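Local coordinates for protein origin recognition complex subunit 2 ORC2 (Aeropyrum pernix, PDB 1W5S) that binds DNA and ATP and takes part in regulating DNA replication, with an AAA+ ATPase domain and a winged-helix domain, at residues R25-E30 against H211-K216; E219-L224 against L244-Y249. One frame throughout, in Å; residues are numbered along the deposited sequence.

How the contacts relate
Contacts 1 and 2 are both buried, lie on the same side of the chain's centre with centres about 13 Å apart, and both reach the ADP. Contact 1 joins two largely irregular pieces of chain, the approach to helix 29-43 and the loop between strand 209-211 and helix 217-231, and its chemistry is partly polar: an arginine on a carbonyl and a tyrosine on the adenine. Contact 2 pairs helices 217-231 and 239-249 within the lid and is held by apolar packing. The two meet where Y215 CB rests on L220 CD2 at 3.4 Å, so that L220 serves both, and where V26 CG2 touches T222 CG2, away from the packing against 244-249.

Contact 1 of 2, residues R25-E30 against H211-K216; sequences RVRRGE and HLPAYK. With ADP (adenosine-5'-diphosphate), chain E; SO4 (sulfate ion), chain C.
V26 and Y215 meet beside the adenine of ADP, at the nucleotide site of an AAA+ ATPase, where the chain ahead of helix 29-43 meets the loop leading into the lid. V26 sends CG1 to the ring atom CE2 of Y215, 3.5 Å away, while its CG2 leans on T222 of helix 217-231. R27 follows and makes the largest share of the contact. Its chain bends at chi2 (-63°), carrying the guanidinium between two side chains: Y215 CE2 lies over the centre of one face and L212 CG over the opposite face, nearer the rim, with the guanidinium and tyrosine planes 33° apart. At the edge, NH2 donates to P213 O at 3.0 Å, nearly straight at 165° and in both the guanidinium and carbonyl planes; the same nitrogen also binds I63 O in the P-loop region. Cutting R27 back to an alanine would probably leave the carbonyls of P213 and I63 without the donor they share and open a gap between Y215 and L212. Further on, E30 OE1 passes L212 CD1 at 4.0 Å. Y215, an ATP-binding residue, holds the adenine: its OH donates to N7 of ADP at 2.8 Å.

Contact 2 of 2, residues E219-L224 against L244-Y249; sequences ELYTIL and LISDVY. With ADP (adenosine-5'-diphosphate), chain E.
The ring of Y221 turns an edge to S246, whose OG lies near the ring plane, 4.1 Å from Y221 CB; around it gather P239, L242 and E243 from the start of the facing helix. The other tyrosine, Y249, meets the contact through its stem: CB touches L220 CD1 at 3.7 Å, while the ring leads away toward R261 and N293. The L220 and Y249 side chains cross at about a right angle. Helices 217-231 and 239-249 run roughly antiparallel, their local axes 8.6 Å apart at an angle of 146°. They come closest where L220 faces S246, whose small side chain lets CB sit 3.6 Å from the backbone N of Y221 and 3.8 Å from L220 CB. With chi1 at 58°, S246 OG lies between its own backbone N and carbonyl carbon, turned back to the preceding turn, where it makes weak hydrogen bonds to the carbonyls of L242 and E243. One turn beyond L220, L224 lays CD1 against I245 CB at 3.9 Å, and I245 carries the apolar packing on to A262 and L266 of helix 259-275. I223, on another side of helix 217-231, places CD1 3.8 Å from ADP C5. This antiparallel helix pair, one member of which borders the adenine through I223, belongs to the helical lid of Cdc6/ORC-type AAA+ ATPases.

Contact 1 of 2, residues R25-E30 against H211-K216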
ATOM      1  N   ARG A  25      -4.137 -17.345  -3.728  1.00 39.20           N
ATOM      2  CA  ARG A  25      -4.965 -17.788  -4.836  1.00 39.24           C
ATOM      3  C   ARG A  25      -5.313 -16.647  -5.743  1.00 40.09           C
ATOM      4  O   ARG A  25      -5.946 -16.851  -6.795  1.00 41.30           O
ATOM      5  CB  ARG A  25      -6.249 -18.462  -4.356  1.00 37.55           C
ATOM      6  CG  ARG A  25      -6.016 -19.774  -3.658  1.00 37.04           C
ATOM      7  CD  ARG A  25      -7.332 -20.374  -3.192  1.00 36.80           C
ATOM      8  NE  ARG A  25      -7.146 -21.645  -2.531  1.00 35.96           N
ATOM      9  CZ  ARG A  25      -8.119 -22.394  -2.002  1.00 36.53           C
ATOM     10  NH1 ARG A  25      -9.402 -22.007  -2.000  1.00 34.59           N
ATOM     11  NH2 ARG A  25      -7.800 -23.545  -1.451  1.00 35.66           N
ATOM     12  N   VAL A  26      -4.921 -15.443  -5.360  1.00 41.80           N
ATOM     13  CA  VAL A  26      -5.207 -14.277  -6.176  1.00 43.31           C
ATOM     14  C   VAL A  26      -3.935 -13.529  -6.612  1.00 44.74           C
ATOM     15  O   VAL A  26      -3.900 -12.922  -7.713  1.00 45.93           O
ATOM     16  CB  VAL A  26      -6.197 -13.305  -5.481  1.00 43.07           C
ATOM     17  CG1 VAL A  26      -6.304 -12.020  -6.270  1.00 43.69           C
ATOM     18  CG2 VAL A  26      -7.595 -13.930  -5.367  1.00 43.79           C
ATOM     19  N   ARG A  27      -2.914 -13.508  -5.786  1.00 45.49           N
ATOM     20  CA  ARG A  27      -1.723 -12.735  -6.185  1.00 47.93           C
ATOM     21  C   ARG A  27      -0.574 -13.718  -6.482  1.00 48.68           C
ATOM     22  O   ARG A  27       0.591 -13.364  -6.416  1.00 46.68           O
ATOM     23  CB  ARG A  27      -1.265 -11.837  -5.003  1.00 48.00           C
ATOM     24  CG  ARG A  27      -2.202 -10.686  -4.636  1.00 48.50           C
ATOM     25  CD  ARG A  27      -2.348  -9.696  -5.717  1.00 46.22           C
ATOM     26  NE  ARG A  27      -2.853  -8.407  -5.220  1.00 44.76           N
ATOM     27  CZ  ARG A  27      -3.528  -7.553  -5.992  1.00 46.64           C
ATOM     28  NH1 ARG A  27      -3.798  -7.902  -7.276  1.00 45.61           N
ATOM     29  NH2 ARG A  27      -3.977  -6.386  -5.500  1.00 41.21           N
ATOM     30  N   ARG A  28      -0.977 -14.956  -6.760  1.00 50.63           N
ATOM     31  CA  ARG A  28      -0.259 -16.188  -6.342  1.00 51.73           C
ATOM     32  C   ARG A  28       0.872 -16.487  -7.273  1.00 52.62           C
ATOM     33  O   ARG A  28       1.974 -16.960  -6.858  1.00 53.55           O
ATOM     34  CB  ARG A  28      -1.234 -17.384  -6.328  1.00 52.38           C
ATOM     35  CG  ARG A  28      -1.459 -18.143  -7.654  1.00 55.75           C
ATOM     36  CD  ARG A  28      -2.858 -17.891  -8.349  1.00 59.26           C
ATOM     37  NE  ARG A  28      -3.212 -16.469  -8.590  1.00 59.87           N
ATOM     38  CZ  ARG A  28      -2.722 -15.690  -9.564  1.00 59.21           C
ATOM     39  NH1 ARG A  28      -1.792 -16.137 -10.396  1.00 61.01           N
ATOM     40  NH2 ARG A  28      -3.128 -14.436  -9.672  1.00 56.81           N
ATOM     41  N   GLY A  29       0.558 -16.170  -8.530  1.00 52.57           N
ATOM     42  CA  GLY A  29       1.459 -16.247  -9.634  1.00 52.35           C
ATOM     43  C   GLY A  29       2.543 -15.228  -9.446  1.00 51.77           C
ATOM     44  O   GLY A  29       3.716 -15.638  -9.397  1.00 53.00           O
ATOM     45  N   GLU A  30       2.145 -13.951  -9.333  1.00 50.13           N
ATOM     46  CA  GLU A  30       3.067 -12.764  -9.137  1.00 50.19           C
ATOM     47  C   GLU A  30       3.829 -12.672  -7.777  1.00 50.39           C
ATOM     48  O   GLU A  30       4.384 -11.587  -7.407  1.00 48.62           O
ATOM     49  CB  GLU A  30       2.320 -11.440  -9.267  1.00 49.58           C
ATOM     50  CG  GLU A  30       0.830 -11.618  -9.517  1.00 50.70           C
ATOM     51  CD  GLU A  30       0.114 -10.359  -9.766  1.00 50.07           C
ATOM     52  OE1 GLU A  30       0.395  -9.365  -9.067  1.00 51.44           O
ATOM     53  OE2 GLU A  30      -0.760 -10.405 -10.646  1.00 56.33           O
ATOM     54  N   HIS A 211       2.740  -2.129  -9.409  1.00 35.93           N
ATOM     55  CA  HIS A 211       1.507  -1.470  -9.030  1.00 35.79           C
ATOM     56  C   HIS A 211       0.465  -2.535  -8.875  1.00 35.10           C
ATOM     57  O   HIS A 211       0.324  -3.412  -9.696  1.00 33.94           O
ATOM     58  CB  HIS A 211       1.014  -0.530 -10.118  1.00 36.82           C
ATOM     59  CG  HIS A 211      -0.381  -0.065  -9.863  1.00 39.62           C
ATOM     60  ND1 HIS A 211      -1.489  -0.733 -10.347  1.00 46.60           N
ATOM     61  CD2 HIS A 211      -0.858   0.954  -9.100  1.00 44.80           C
ATOM     62  CE1 HIS A 211      -2.587  -0.114  -9.928  1.00 47.21           C
ATOM     63  NE2 HIS A 211      -2.232   0.902  -9.158  1.00 44.57           N
ATOM     64  N   LEU A 212      -0.218  -2.500  -7.762  1.00 35.19           N
ATOM     65  CA  LEU A 212      -1.258  -3.479  -7.513  1.00 34.04           C
ATOM     66  C   LEU A 212      -2.645  -2.774  -7.677  1.00 32.18           C
ATOM     67  O   LEU A 212      -2.838  -1.709  -7.157  1.00 31.74           O
ATOM     68  CB  LEU A 212      -1.003  -4.047  -6.137  1.00 34.34           C
ATOM     69  CG  LEU A 212      -0.538  -5.490  -5.901  1.00 34.68           C
ATOM     70  CD1 LEU A 212       0.462  -5.990  -6.873  1.00 33.94           C
ATOM     71  CD2 LEU A 212      -0.078  -5.597  -4.434  1.00 35.53           C
ATOM     72  N   PRO A 213      -3.541  -3.313  -8.509  1.00 30.68           N
ATOM     73  CA  PRO A 213      -4.928  -2.790  -8.578  1.00 31.00           C
ATOM     74  C   PRO A 213      -5.842  -3.260  -7.451  1.00 30.48           C
ATOM     75  O   PRO A 213      -5.573  -4.275  -6.804  1.00 29.02           O
ATOM     76  CB  PRO A 213      -5.436  -3.329  -9.904  1.00 30.16           C
ATOM     77  CG  PRO A 213      -4.496  -4.358 -10.319  1.00 31.40           C
ATOM     78  CD  PRO A 213      -3.327  -4.426  -9.439  1.00 29.38           C
ATOM     79  N   ALA A 214      -6.916  -2.526  -7.195  1.00 31.20           N
ATOM     80  CA  ALA A 214      -7.890  -2.922  -6.150  1.00 31.65           C
ATOM     81  C   ALA A 214      -8.526  -4.204  -6.609  1.00 32.46           C
ATOM     82  O   ALA A 214      -8.602  -4.433  -7.802  1.00 33.94           O
ATOM     83  CB  ALA A 214      -8.971  -1.824  -5.945  1.00 32.31           C
ATOM     84  N   TYR A 215      -8.944  -5.057  -5.680  1.00 33.93           N
ATOM     85  CA  TYR A 215      -9.606  -6.329  -5.982  1.00 34.63           C
ATOM     86  C   TYR A 215     -10.970  -6.220  -6.625  1.00 35.24           C
ATOM     87  O   TYR A 215     -11.805  -5.411  -6.228  1.00 35.68           O
ATOM     88  CB  TYR A 215      -9.752  -7.201  -4.725  1.00 34.76           C
ATOM     89  CG  TYR A 215      -8.408  -7.694  -4.239  1.00 34.72           C
ATOM     90  CD1 TYR A 215      -7.962  -7.408  -2.949  1.00 34.22           C
ATOM     91  CD2 TYR A 215      -7.586  -8.457  -5.081  1.00 32.70           C
ATOM     92  CE1 TYR A 215      -6.747  -7.888  -2.492  1.00 33.06           C
ATOM     93  CE2 TYR A 215      -6.410  -8.915  -4.663  1.00 34.34           C
ATOM     94  CZ  TYR A 215      -5.968  -8.623  -3.356  1.00 34.83           C
ATOM     95  OH  TYR A 215      -4.752  -9.097  -2.957  1.00 34.39           O
ATOM     96  N   LYS A 216     -11.188  -7.053  -7.644  1.00 35.62           N
ATOM     97  CA  LYS A 216     -12.516  -7.142  -8.276  1.00 35.32           C
ATOM     98  C   LYS A 216     -13.342  -8.152  -7.480  1.00 35.48           C
ATOM     99  O   LYS A 216     -12.779  -8.902  -6.610  1.00 35.44           O
ATOM    100  CB  LYS A 216     -12.452  -7.626  -9.718  1.00 34.72           C
ATOM    101  CG  LYS A 216     -11.500  -6.977 -10.593  1.00 36.18           C
ATOM    102  CD  LYS A 216     -11.735  -5.510 -10.784  1.00 38.30           C
ATOM    103  CE  LYS A 216     -10.792  -5.076 -11.930  1.00 38.61           C
ATOM    104  NZ  LYS A 216     -11.048  -3.714 -12.400  1.00 39.28           N
TER
HETATM  105  PB  ADP E 700      -2.786  -3.405   2.042  1.00 20.83           P
HETATM  106  O1B ADP E 700      -3.555  -2.441   2.907  1.00 22.58           O
HETATM  107  O2B ADP E 700      -2.762  -3.005   0.570  1.00 26.04           O
HETATM  108  O3B ADP E 700      -1.358  -3.628   2.589  1.00 27.24           O
HETATM  109  PA  ADP E 700      -3.144  -6.090   3.149  1.00 24.64           P
HETATM  110  O1A ADP E 700      -3.012  -5.504   4.515  1.00 21.40           O
HETATM  111  O2A ADP E 700      -2.040  -6.885   2.489  1.00 22.03           O
HETATM  112  O3A ADP E 700      -3.569  -4.809   2.149  1.00 22.57           O
HETATM  113  O5' ADP E 700      -4.509  -6.968   3.081  1.00 23.02           O
HETATM  114  C5' ADP E 700      -5.743  -6.623   3.752  1.00 20.46           C
HETATM  115  C4' ADP E 700      -6.411  -7.875   4.233  1.00 18.59           C
HETATM  116  O4' ADP E 700      -6.798  -8.679   3.102  1.00 19.70           O
HETATM  117  C3' ADP E 700      -5.504  -8.773   5.059  1.00 21.77           C
HETATM  118  O3' ADP E 700      -6.267  -9.561   5.949  1.00 22.66           O
HETATM  119  C2' ADP E 700      -4.866  -9.736   4.038  1.00 21.91           C
HETATM  120  O2' ADP E 700      -4.522 -11.022   4.613  1.00 19.86           O
HETATM  121  C1' ADP E 700      -6.037  -9.905   3.052  1.00 22.38           C
HETATM  122  N9  ADP E 700      -5.504 -10.230   1.714  1.00 21.33           N
HETATM  123  C8  ADP E 700      -5.087  -9.304   0.829  1.00 21.20           C
HETATM  124  N7  ADP E 700      -4.670  -9.862  -0.293  1.00 19.18           N
HETATM  125  C5  ADP E 700      -4.830 -11.168  -0.164  1.00 20.46           C
HETATM  126  C6  ADP E 700      -4.539 -12.303  -1.031  1.00 22.04           C
HETATM  127  N6  ADP E 700      -4.001 -12.051  -2.256  1.00 23.77           N
HETATM  128  N1  ADP E 700      -4.845 -13.548  -0.582  1.00 23.77           N
HETATM  129  C2  ADP E 700      -5.363 -13.709   0.681  1.00 22.31           C
HETATM  130  N3  ADP E 700      -5.619 -12.670   1.518  1.00 20.70           N
HETATM  131  C4  ADP E 700      -5.387 -11.419   1.164  1.00 19.20           C
HETATM  132  S   SO4 C 500      -7.330   0.744  -9.037  1.00 34.89           S
HETATM  133  O1  SO4 C 500      -8.530   1.547  -9.228  1.00 40.05           O
HETATM  134  O2  SO4 C 500      -7.439  -0.555  -9.648  1.00 36.82           O
HETATM  135  O3  SO4 C 500      -7.064   0.760  -7.593  1.00 35.89           O
HETATM  136  O4  SO4 C 500      -6.155   1.320  -9.719  1.00 31.93           O

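Contact 2 of 2, residues E219-L224 against L244-Y249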
ATOM      1  N   GLU A 219     -12.246 -11.718  -7.355  1.00 38.01           N
ATOM      2  CA  GLU A 219     -11.019 -11.857  -6.579  1.00 37.50           C
ATOM      3  C   GLU A 219     -11.369 -11.860  -5.103  1.00 36.88           C
ATOM      4  O   GLU A 219     -10.905 -12.705  -4.356  1.00 35.67           O
ATOM      5  CB  GLU A 219     -10.019 -10.747  -6.925  1.00 37.30           C
ATOM      6  CG  GLU A 219      -9.686 -10.687  -8.389  1.00 36.43           C
ATOM      7  CD  GLU A 219      -8.656  -9.654  -8.741  1.00 37.50           C
ATOM      8  OE1 GLU A 219      -7.626 -10.040  -9.326  1.00 37.40           O
ATOM      9  OE2 GLU A 219      -8.895  -8.455  -8.496  1.00 38.72           O
ATOM     10  N   LEU A 220     -12.253 -10.959  -4.692  1.00 36.97           N
ATOM     11  CA  LEU A 220     -12.711 -10.958  -3.287  1.00 37.05           C
ATOM     12  C   LEU A 220     -13.411 -12.255  -2.917  1.00 37.25           C
ATOM     13  O   LEU A 220     -13.230 -12.777  -1.828  1.00 36.44           O
ATOM     14  CB  LEU A 220     -13.599  -9.764  -2.963  1.00 36.48           C
ATOM     15  CG  LEU A 220     -12.904  -8.399  -3.033  1.00 35.58           C
ATOM     16  CD1 LEU A 220     -13.853  -7.290  -2.680  1.00 33.57           C
ATOM     17  CD2 LEU A 220     -11.650  -8.378  -2.177  1.00 37.45           C
ATOM     18  N   TYR A 221     -14.204 -12.773  -3.845  1.00 37.89           N
ATOM     19  CA  TYR A 221     -14.784 -14.087  -3.672  1.00 37.92           C
ATOM     20  C   TYR A 221     -13.700 -15.135  -3.401  1.00 38.19           C
ATOM     21  O   TYR A 221     -13.727 -15.820  -2.376  1.00 39.73           O
ATOM     22  CB  TYR A 221     -15.662 -14.531  -4.869  1.00 38.29           C
ATOM     23  CG  TYR A 221     -16.285 -15.846  -4.490  1.00 38.59           C
ATOM     24  CD1 TYR A 221     -15.665 -17.035  -4.798  1.00 39.02           C
ATOM     25  CD2 TYR A 221     -17.419 -15.889  -3.722  1.00 38.43           C
ATOM     26  CE1 TYR A 221     -16.181 -18.222  -4.426  1.00 37.48           C
ATOM     27  CE2 TYR A 221     -17.934 -17.054  -3.341  1.00 39.98           C
ATOM     28  CZ  TYR A 221     -17.294 -18.239  -3.690  1.00 39.25           C
ATOM     29  OH  TYR A 221     -17.817 -19.454  -3.303  1.00 40.01           O
ATOM     30  N   THR A 222     -12.736 -15.249  -4.304  1.00 37.23           N
ATOM     31  CA  THR A 222     -11.692 -16.216  -4.138  1.00 36.28           C
ATOM     32  C   THR A 222     -10.984 -16.052  -2.767  1.00 34.77           C
ATOM     33  O   THR A 222     -10.620 -17.017  -2.121  1.00 35.02           O
ATOM     34  CB  THR A 222     -10.675 -16.128  -5.319  1.00 37.10           C
ATOM     35  OG1 THR A 222     -11.301 -16.572  -6.511  1.00 38.88           O
ATOM     36  CG2 THR A 222      -9.443 -17.008  -5.087  1.00 36.98           C
ATOM     37  N   ILE A 223     -10.760 -14.831  -2.341  1.00 33.88           N
ATOM     38  CA  ILE A 223     -10.117 -14.566  -1.024  1.00 33.69           C
ATOM     39  C   ILE A 223     -10.986 -14.979   0.133  1.00 32.61           C
ATOM     40  O   ILE A 223     -10.503 -15.535   1.058  1.00 32.38           O
ATOM     41  CB  ILE A 223      -9.734 -13.050  -0.888  1.00 33.46           C
ATOM     42  CG1 ILE A 223      -8.502 -12.785  -1.762  1.00 33.09           C
ATOM     43  CG2 ILE A 223      -9.484 -12.604   0.551  1.00 32.25           C
ATOM     44  CD1 ILE A 223      -8.199 -11.325  -1.978  1.00 34.60           C
ATOM     45  N   LEU A 224     -12.282 -14.692   0.071  1.00 34.08           N
ATOM     46  CA  LEU A 224     -13.228 -15.044   1.147  1.00 34.41           C
ATOM     47  C   LEU A 224     -13.437 -16.556   1.226  1.00 34.03           C
ATOM     48  O   LEU A 224     -13.354 -17.162   2.289  1.00 33.93           O
ATOM     49  CB  LEU A 224     -14.556 -14.328   0.940  1.00 35.82           C
ATOM     50  CG  LEU A 224     -14.640 -12.794   1.081  1.00 36.13           C
ATOM     51  CD1 LEU A 224     -15.975 -12.307   0.635  1.00 34.61           C
ATOM     52  CD2 LEU A 224     -14.413 -12.425   2.486  1.00 38.83           C
ATOM     53  N   LEU A 244     -22.538 -11.978  -1.350  1.00 36.53           N
ATOM     54  CA  LEU A 244     -23.107 -10.747  -0.792  1.00 37.39           C
ATOM     55  C   LEU A 244     -22.010  -9.729  -0.367  1.00 37.65           C
ATOM     56  O   LEU A 244     -22.254  -8.544  -0.422  1.00 39.29           O
ATOM     57  CB  LEU A 244     -24.015 -11.059   0.402  1.00 37.25           C
ATOM     58  CG  LEU A 244     -25.269 -11.906   0.135  1.00 38.19           C
ATOM     59  CD1 LEU A 244     -25.836 -12.512   1.425  1.00 37.57           C
ATOM     60  CD2 LEU A 244     -26.367 -11.034  -0.601  1.00 35.98           C
ATOM     61  N   ILE A 245     -20.826 -10.172   0.050  1.00 37.37           N
ATOM     62  CA  ILE A 245     -19.790  -9.218   0.453  1.00 37.50           C
ATOM     63  C   ILE A 245     -19.015  -8.820  -0.785  1.00 37.43           C
ATOM     64  O   ILE A 245     -18.853  -7.631  -1.084  1.00 35.86           O
ATOM     65  CB  ILE A 245     -18.802  -9.830   1.493  1.00 38.73           C
ATOM     66  CG1 ILE A 245     -19.564 -10.298   2.739  1.00 38.42           C
ATOM     67  CG2 ILE A 245     -17.703  -8.796   1.895  1.00 37.97           C
ATOM     68  CD1 ILE A 245     -18.903 -11.438   3.500  1.00 37.55           C
ATOM     69  N   SER A 246     -18.540  -9.840  -1.521  1.00 37.48           N
ATOM     70  CA  SER A 246     -17.753  -9.580  -2.739  1.00 37.69           C
ATOM     71  C   SER A 246     -18.504  -8.719  -3.763  1.00 36.26           C
ATOM     72  O   SER A 246     -17.908  -7.881  -4.361  1.00 36.43           O
ATOM     73  CB  SER A 246     -17.237 -10.891  -3.359  1.00 37.35           C
ATOM     74  OG  SER A 246     -18.325 -11.714  -3.658  1.00 40.23           O
ATOM     75  N   ASP A 247     -19.803  -8.929  -3.948  1.00 36.13           N
ATOM     76  CA  ASP A 247     -20.638  -8.102  -4.866  1.00 36.69           C
ATOM     77  C   ASP A 247     -20.767  -6.598  -4.511  1.00 36.53           C
ATOM     78  O   ASP A 247     -21.106  -5.784  -5.350  1.00 36.96           O
ATOM     79  CB  ASP A 247     -22.066  -8.691  -5.019  1.00 36.41           C
ATOM     80  CG  ASP A 247     -22.126  -9.848  -6.052  1.00 39.13           C
ATOM     81  OD1 ASP A 247     -21.146 -10.050  -6.799  1.00 40.85           O
ATOM     82  OD2 ASP A 247     -23.148 -10.548  -6.137  1.00 41.38           O
ATOM     83  N   VAL A 248     -20.511  -6.245  -3.265  1.00 37.04           N
ATOM     84  CA  VAL A 248     -20.630  -4.876  -2.811  1.00 36.66           C
ATOM     85  C   VAL A 248     -19.255  -4.207  -2.757  1.00 36.60           C
ATOM     86  O   VAL A 248     -19.132  -3.032  -3.137  1.00 37.18           O
ATOM     87  CB  VAL A 248     -21.399  -4.834  -1.451  1.00 36.60           C
ATOM     88  CG1 VAL A 248     -21.284  -3.468  -0.749  1.00 34.79           C
ATOM     89  CG2 VAL A 248     -22.838  -5.159  -1.725  1.00 37.77           C
ATOM     90  N   TYR A 249     -18.230  -4.955  -2.362  1.00 35.94           N
ATOM     91  CA  TYR A 249     -16.897  -4.392  -2.219  1.00 36.12           C
ATOM     92  C   TYR A 249     -15.994  -4.532  -3.504  1.00 35.98           C
ATOM     93  O   TYR A 249     -14.964  -3.872  -3.628  1.00 35.26           O
ATOM     94  CB  TYR A 249     -16.175  -4.970  -1.006  1.00 35.96           C
ATOM     95  CG  TYR A 249     -16.779  -4.707   0.341  1.00 36.92           C
ATOM     96  CD1 TYR A 249     -16.707  -5.650   1.338  1.00 37.86           C
ATOM     97  CD2 TYR A 249     -17.440  -3.540   0.630  1.00 41.23           C
ATOM     98  CE1 TYR A 249     -17.265  -5.429   2.601  1.00 38.24           C
ATOM     99  CE2 TYR A 249     -18.007  -3.317   1.892  1.00 38.76           C
ATOM    100  CZ  TYR A 249     -17.895  -4.273   2.866  1.00 36.97           C
ATOM    101  OH  TYR A 249     -18.433  -4.065   4.089  1.00 36.11           O
TER
HETATM  102  PB  ADP E 700      -2.786  -3.405   2.042  1.00 20.83           P
HETATM  103  O1B ADP E 700      -3.555  -2.441   2.907  1.00 22.58           O
HETATM  104  O2B ADP E 700      -2.762  -3.005   0.570  1.00 26.04           O
HETATM  105  O3B ADP E 700      -1.358  -3.628   2.589  1.00 27.24           O
HETATM  106  PA  ADP E 700      -3.144  -6.090   3.149  1.00 24.64           P
HETATM  107  O1A ADP E 700      -3.012  -5.504   4.515  1.00 21.40           O
HETATM  108  O2A ADP E 700      -2.040  -6.885   2.489  1.00 22.03           O
HETATM  109  O3A ADP E 700      -3.569  -4.809   2.149  1.00 22.57           O
HETATM  110  O5' ADP E 700      -4.509  -6.968   3.081  1.00 23.02           O
HETATM  111  C5' ADP E 700      -5.743  -6.623   3.752  1.00 20.46           C
HETATM  112  C4' ADP E 700      -6.411  -7.875   4.233  1.00 18.59           C
HETATM  113  O4' ADP E 700      -6.798  -8.679   3.102  1.00 19.70           O
HETATM  114  C3' ADP E 700      -5.504  -8.773   5.059  1.00 21.77           C
HETATM  115  O3' ADP E 700      -6.267  -9.561   5.949  1.00 22.66           O
HETATM  116  C2' ADP E 700      -4.866  -9.736   4.038  1.00 21.91           C
HETATM  117  O2' ADP E 700      -4.522 -11.022   4.613  1.00 19.86           O
HETATM  118  C1' ADP E 700      -6.037  -9.905   3.052  1.00 22.38           C
HETATM  119  N9  ADP E 700      -5.504 -10.230   1.714  1.00 21.33           N
HETATM  120  C8  ADP E 700      -5.087  -9.304   0.829  1.00 21.20           C
HETATM  121  N7  ADP E 700      -4.670  -9.862  -0.293  1.00 19.18           N
HETATM  122  C5  ADP E 700      -4.830 -11.168  -0.164  1.00 20.46           C
HETATM  123  C6  ADP E 700      -4.539 -12.303  -1.031  1.00 22.04           C
HETATM  124  N6  ADP E 700      -4.001 -12.051  -2.256  1.00 23.77           N
HETATM  125  N1  ADP E 700      -4.845 -13.548  -0.582  1.00 23.77           N
HETATM  126  C2  ADP E 700      -5.363 -13.709   0.681  1.00 22.31           C
HETATM  127  N3  ADP E 700      -5.619 -12.670   1.518  1.00 20.70           N
HETATM  128  C4  ADP E 700      -5.387 -11.419   1.164  1.00 19.20           C